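Local coordinates for maleylacetate reductase (Agrobacterium tumefaciens, PDB 3HL0), which probably catalyses the NADH-dependent reduction of maleylacetate to 3-oxoadipate and belongs to the iron-containing alcohol dehydrogenase family, at residues S250-L262 / A302-D315. Sequence-based numbering, arbitrary orientation.
Sequences SLDLPHAETHAVL and APSSLAALGVGADD. With NAD (nicotinamide-adenine-dinucleotide), chain D.
The His255 ring lies between NAD and His259: C2D of the nicotinamide ribose of NAD sits over the centre of one face, 3.5 Å from CE1 of His255, while His259 CD2 covers the opposite face toward the rim. His259 has the carbonyl of His255 at its edge, in plane. Away from the cofactor, helix 255-271, which carries both histidines, meets the loop 302-315. Val261 presses both methyls on that loop: CG1, held anti to the backbone N (chi1 174°), meets Leu306 CD2 at 3.7 Å, and CG2 rests 3.5 Å from Pro303 O. Leu309 pushes CD1 against the helix backbone, 3.7 Å from Glu257 O, and CD2 against Glu257 CB. Ahead of the helix, the side chains of Leu253 and Val311 cross at about a right angle, Leu253 CD1 to Val311 CG2 being 3.6 Å. Two waters bridge the backbones, one donating to Ala260 O and Pro303 O, the other to Val261 O and Ser304 O. Pro254 O accepts from Thr258 N and, on its other face, Thr258 OG1 (2.7 Å). Gly310 O is hydrogen-bonded to His213 NE2 of the second subunit. With no direct hydrogen bond between the segments, aliphatic packing and bridging water join this loop of the all-helical C-terminal region to a helix whose first turn touches NAD.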
loop_
_atom_site.group_PDB
_atom_site.type_symbol
_atom_site.label_atom_id
_atom_site.label_comp_id
_atom_site.label_asym_id
_atom_site.label_seq_id
_atom_site.Cartn_x
_atom_site.Cartn_y
_atom_site.Cartn_z
ATOM N N SER A 250 -5.622 7.390 -13.785
ATOM C CA SER A 250 -4.706 7.642 -14.903
ATOM C C SER A 250 -3.252 7.547 -14.491
ATOM O O SER A 250 -2.379 7.220 -15.317
ATOM C CB SER A 250 -4.933 9.039 -15.473
ATOM O OG SER A 250 -6.186 9.108 -16.105
ATOM N N LEU A 251 -2.981 7.876 -13.229
ATOM C CA LEU A 251 -1.595 7.877 -12.719
ATOM C C LEU A 251 -1.309 6.820 -11.652
ATOM O O LEU A 251 -0.184 6.772 -11.145
ATOM C CB LEU A 251 -1.222 9.268 -12.170
ATOM C CG LEU A 251 -1.369 10.443 -13.147
ATOM C CD1 LEU A 251 -0.968 11.784 -12.518
ATOM C CD2 LEU A 251 -0.511 10.199 -14.415
ATOM N N ASP A 252 -2.316 6.044 -11.264
ATOM C CA ASP A 252 -2.115 4.996 -10.261
ATOM C C ASP A 252 -1.669 5.523 -8.903
ATOM O O ASP A 252 -0.824 4.924 -8.232
ATOM C CB ASP A 252 -1.137 3.961 -10.826
ATOM C CG ASP A 252 -1.537 3.524 -12.209
ATOM O OD1 ASP A 252 -2.593 2.876 -12.318
ATOM O OD2 ASP A 252 -0.847 3.872 -13.193
ATOM N N LEU A 253 -2.245 6.651 -8.491
ATOM C CA LEU A 253 -1.858 7.276 -7.221
ATOM C C LEU A 253 -2.482 6.558 -6.038
ATOM O O LEU A 253 -3.549 6.001 -6.162
ATOM C CB LEU A 253 -2.316 8.738 -7.206
ATOM C CG LEU A 253 -1.783 9.644 -8.320
ATOM C CD1 LEU A 253 -2.107 11.081 -7.974
ATOM C CD2 LEU A 253 -0.263 9.496 -8.453
ATOM N N PRO A 254 -1.812 6.589 -4.875
ATOM C CA PRO A 254 -2.389 6.023 -3.668
ATOM C C PRO A 254 -3.732 6.732 -3.370
ATOM O O PRO A 254 -3.785 7.954 -3.381
ATOM C CB PRO A 254 -1.353 6.364 -2.594
ATOM C CG PRO A 254 -0.075 6.524 -3.317
ATOM C CD PRO A 254 -0.462 7.132 -4.645
ATOM N N HIS A 255 -4.753 5.954 -3.076
ATOM C CA HIS A 255 -6.140 6.478 -3.002
ATOM C C HIS A 255 -6.355 7.543 -1.903
ATOM O O HIS A 255 -6.694 8.722 -2.202
ATOM C CB HIS A 255 -7.113 5.325 -2.772
ATOM C CG HIS A 255 -8.485 5.784 -2.453
ATOM N ND1 HIS A 255 -9.361 6.180 -3.436
ATOM C CD2 HIS A 255 -9.124 5.957 -1.268
ATOM C CE1 HIS A 255 -10.500 6.560 -2.870
ATOM N NE2 HIS A 255 -10.386 6.410 -1.563
ATOM N N ALA A 256 -6.173 7.150 -0.641
ATOM C CA ALA A 256 -6.495 8.072 0.445
ATOM C C ALA A 256 -5.598 9.306 0.392
ATOM O O ALA A 256 -6.034 10.432 0.646
ATOM C CB ALA A 256 -6.347 7.365 1.818
ATOM N N GLU A 257 -4.339 9.115 -0.007
ATOM C CA GLU A 257 -3.404 10.234 -0.084
ATOM C C GLU A 257 -3.798 11.250 -1.148
ATOM O O GLU A 257 -3.573 12.439 -0.955
ATOM C CB GLU A 257 -2.027 9.702 -0.474
ATOM C CG GLU A 257 -1.281 9.004 0.671
ATOM C CD GLU A 257 -1.638 7.525 0.850
ATOM O OE1 GLU A 257 -2.635 6.988 0.284
ATOM O OE2 GLU A 257 -0.852 6.853 1.566
ATOM N N THR A 258 -4.354 10.764 -2.251
ATOM C CA THR A 258 -4.839 11.665 -3.331
ATOM C C THR A 258 -5.962 12.580 -2.806
ATOM O O THR A 258 -5.935 13.792 -3.008
ATOM C CB THR A 258 -5.327 10.863 -4.530
ATOM O OG1 THR A 258 -4.221 10.093 -5.034
ATOM C CG2 THR A 258 -5.788 11.797 -5.655
ATOM N N HIS A 259 -6.870 11.978 -2.044
ATOM C CA HIS A 259 -7.934 12.775 -1.383
ATOM C C HIS A 259 -7.373 13.783 -0.413
ATOM O O HIS A 259 -7.762 14.919 -0.421
ATOM C CB HIS A 259 -8.882 11.870 -0.629
ATOM C CG HIS A 259 -9.876 11.228 -1.505
ATOM N ND1 HIS A 259 -11.133 11.749 -1.712
ATOM C CD2 HIS A 259 -9.790 10.112 -2.275
ATOM C CE1 HIS A 259 -11.774 10.991 -2.589
ATOM N NE2 HIS A 259 -10.980 9.990 -2.943
ATOM N N ALA A 260 -6.385 13.380 0.385
ATOM C CA ALA A 260 -5.830 14.299 1.353
ATOM C C ALA A 260 -5.139 15.482 0.702
ATOM O O ALA A 260 -5.295 16.614 1.130
ATOM C CB ALA A 260 -4.805 13.549 2.265
ATOM N N VAL A 261 -4.378 15.196 -0.353
ATOM C CA VAL A 261 -3.680 16.277 -1.054
ATOM C C VAL A 261 -4.620 17.268 -1.758
ATOM O O VAL A 261 -4.423 18.497 -1.673
ATOM C CB VAL A 261 -2.657 15.708 -2.038
ATOM C CG1 VAL A 261 -2.033 16.846 -2.883
ATOM C CG2 VAL A 261 -1.548 15.023 -1.254
ATOM N N LEU A 262 -5.619 16.715 -2.446
ATOM C CA LEU A 262 -6.491 17.565 -3.289
ATOM C C LEU A 262 -7.524 18.330 -2.468
ATOM O O LEU A 262 -7.933 19.398 -2.912
ATOM C CB LEU A 262 -7.198 16.728 -4.374
ATOM C CG LEU A 262 -6.257 16.315 -5.536
ATOM C CD1 LEU A 262 -7.044 15.407 -6.472
ATOM C CD2 LEU A 262 -5.747 17.508 -6.256
ATOM N N ALA A 302 -0.370 15.029 7.203
ATOM C CA ALA A 302 -0.721 14.356 5.968
ATOM C C ALA A 302 0.091 14.927 4.792
ATOM O O ALA A 302 0.558 16.086 4.838
ATOM C CB ALA A 302 -2.236 14.571 5.685
ATOM N N PRO A 303 0.274 14.134 3.745
ATOM C CA PRO A 303 0.929 14.685 2.559
ATOM C C PRO A 303 0.156 15.867 1.989
ATOM O O PRO A 303 -1.068 15.913 2.081
ATOM C CB PRO A 303 0.922 13.524 1.565
ATOM C CG PRO A 303 -0.225 12.628 2.006
ATOM C CD PRO A 303 -0.230 12.769 3.530
ATOM N N SER A 304 0.874 16.823 1.410
ATOM C CA SER A 304 0.246 18.057 0.968
ATOM C C SER A 304 0.536 18.386 -0.478
ATOM O O SER A 304 -0.010 19.341 -0.983
ATOM C CB SER A 304 0.699 19.205 1.859
ATOM O OG SER A 304 2.130 19.309 1.769
ATOM N N SER A 305 1.367 17.609 -1.164
ATOM C CA SER A 305 1.618 17.932 -2.591
ATOM C C SER A 305 1.468 16.732 -3.495
ATOM O O SER A 305 1.723 15.572 -3.115
ATOM C CB SER A 305 3.022 18.545 -2.791
ATOM O OG SER A 305 3.981 17.511 -2.862
ATOM N N LEU A 306 1.030 16.996 -4.722
ATOM C CA LEU A 306 0.918 15.924 -5.689
ATOM C C LEU A 306 2.321 15.430 -6.074
ATOM O O LEU A 306 2.462 14.251 -6.443
ATOM C CB LEU A 306 0.169 16.329 -6.981
ATOM C CG LEU A 306 -1.323 16.635 -6.753
ATOM C CD1 LEU A 306 -1.906 17.142 -8.119
ATOM C CD2 LEU A 306 -2.038 15.323 -6.303
ATOM N N ALA A 307 3.311 16.320 -5.993
ATOM C CA ALA A 307 4.704 15.890 -6.299
ATOM C C ALA A 307 5.130 14.773 -5.363
ATOM O O ALA A 307 5.792 13.822 -5.815
ATOM C CB ALA A 307 5.687 17.066 -6.241
ATOM N N ALA A 308 4.678 14.833 -4.115
ATOM C CA ALA A 308 5.066 13.792 -3.144
ATOM C C ALA A 308 4.421 12.464 -3.494
ATOM O O ALA A 308 4.878 11.414 -3.040
ATOM C CB ALA A 308 4.715 14.200 -1.735
ATOM N N LEU A 309 3.340 12.498 -4.278
ATOM C CA LEU A 309 2.644 11.278 -4.723
ATOM C C LEU A 309 3.178 10.725 -6.028
ATOM O O LEU A 309 2.664 9.753 -6.541
ATOM C CB LEU A 309 1.099 11.457 -4.786
ATOM C CG LEU A 309 0.486 12.035 -3.510
ATOM C CD1 LEU A 309 -1.065 12.001 -3.669
ATOM C CD2 LEU A 309 0.934 11.283 -2.237
ATOM N N GLY A 310 4.234 11.362 -6.537
ATOM C CA GLY A 310 4.907 10.909 -7.783
ATOM C C GLY A 310 4.336 11.543 -9.038
ATOM O O GLY A 310 4.706 11.152 -10.134
ATOM N N VAL A 311 3.436 12.531 -8.905
ATOM C CA VAL A 311 2.966 13.238 -10.091
ATOM C C VAL A 311 4.109 14.151 -10.607
ATOM O O VAL A 311 4.740 14.862 -9.831
ATOM C CB VAL A 311 1.713 14.090 -9.748
ATOM C CG1 VAL A 311 1.192 14.880 -11.000
ATOM C CG2 VAL A 311 0.619 13.176 -9.194
ATOM N N GLY A 312 4.311 14.131 -11.922
ATOM C CA GLY A 312 5.293 15.036 -12.530
ATOM C C GLY A 312 4.659 16.292 -13.078
ATOM O O GLY A 312 3.464 16.285 -13.427
ATOM N N ALA A 313 5.478 17.342 -13.194
ATOM C CA ALA A 313 4.998 18.575 -13.846
ATOM C C ALA A 313 4.421 18.323 -15.261
ATOM O O ALA A 313 3.437 18.969 -15.644
ATOM C CB ALA A 313 6.070 19.655 -13.829
ATOM N N ASP A 314 4.945 17.320 -15.990
ATOM C CA ASP A 314 4.432 16.999 -17.325
ATOM C C ASP A 314 3.108 16.223 -17.348
ATOM O O ASP A 314 2.510 15.994 -18.411
ATOM C CB ASP A 314 5.496 16.276 -18.167
ATOM C CG ASP A 314 6.001 14.999 -17.513
ATOM O OD1 ASP A 314 5.783 14.743 -16.295
ATOM O OD2 ASP A 314 6.667 14.227 -18.230
ATOM N N ASP A 315 2.613 15.837 -16.170
ATOM C CA ASP A 315 1.313 15.182 -16.063
ATOM C C ASP A 315 0.170 16.181 -15.908
ATOM O O ASP A 315 -0.997 15.828 -16.099
ATOM C CB ASP A 315 1.287 14.277 -14.811
ATOM C CG ASP A 315 2.223 13.048 -14.921
ATOM O OD1 ASP A 315 2.222 12.419 -16.006
ATOM O OD2 ASP A 315 2.909 12.733 -13.895
HETATM P PA NAD D . -7.530 -0.241 1.719
HETATM O O1A NAD D . -8.790 -0.993 1.969
HETATM O O2A NAD D . -6.944 -0.296 0.360
HETATM O O5B NAD D . -6.500 -0.585 2.887
HETATM C C5B NAD D . -5.127 -0.213 2.722
HETATM C C4B NAD D . -4.291 -1.182 3.544
HETATM O O4B NAD D . -4.544 -0.950 4.929
HETATM C C3B NAD D . -4.640 -2.651 3.238
HETATM O O3B NAD D . -3.461 -3.467 3.119
HETATM C C2B NAD D . -5.454 -3.035 4.452
HETATM O O2B NAD D . -5.393 -4.415 4.751
HETATM C C1B NAD D . -4.828 -2.187 5.568
HETATM N N9A NAD D . -5.746 -1.944 6.706
HETATM C C8A NAD D . -7.040 -1.462 6.646
HETATM N N7A NAD D . -7.532 -1.376 7.903
HETATM C C5A NAD D . -6.581 -1.811 8.786
HETATM C C6A NAD D . -6.568 -1.939 10.175
HETATM N N6A NAD D . -7.479 -1.360 10.999
HETATM N N1A NAD D . -5.396 -2.445 10.739
HETATM C C2A NAD D . -4.307 -2.771 9.962
HETATM N N3A NAD D . -4.311 -2.637 8.598
HETATM C C4A NAD D . -5.454 -2.158 8.023
HETATM O O3 NAD D . -7.749 1.360 1.962
HETATM P PN NAD D . -9.100 2.259 1.957
HETATM O O1N NAD D . -8.609 3.661 1.813
HETATM O O2N NAD D . -9.853 1.852 3.142
HETATM O O5D NAD D . -9.892 1.861 0.626
HETATM C C5D NAD D . -9.510 2.346 -0.658
HETATM C C4D NAD D . -10.349 1.591 -1.689
HETATM O O4D NAD D . -11.719 1.750 -1.347
HETATM C C3D NAD D . -10.172 2.218 -3.066
HETATM O O3D NAD D . -10.296 1.169 -4.040
HETATM C C2D NAD D . -11.339 3.174 -3.151
HETATM O O2D NAD D . -11.729 3.518 -4.481
HETATM C C1D NAD D . -12.409 2.393 -2.411
HETATM N N1N NAD D . -13.475 3.227 -1.872
HETATM C C2N NAD D . -14.735 2.973 -2.324
HETATM C C3N NAD D . -15.781 3.734 -1.846
HETATM C C7N NAD D . -17.100 3.347 -2.375
HETATM O O7N NAD D . -18.127 4.029 -1.843
HETATM N N7N NAD D . -17.239 2.387 -3.323
HETATM C C4N NAD D . -15.603 4.757 -0.850
HETATM C C5N NAD D . -14.302 5.003 -0.407
HETATM C C6N NAD D . -13.248 4.234 -0.932
HETATM O O HOH W 1 -3.264 17.364 2.813
HETATM O O HOH W 2 -2.644 20.171 -0.434
#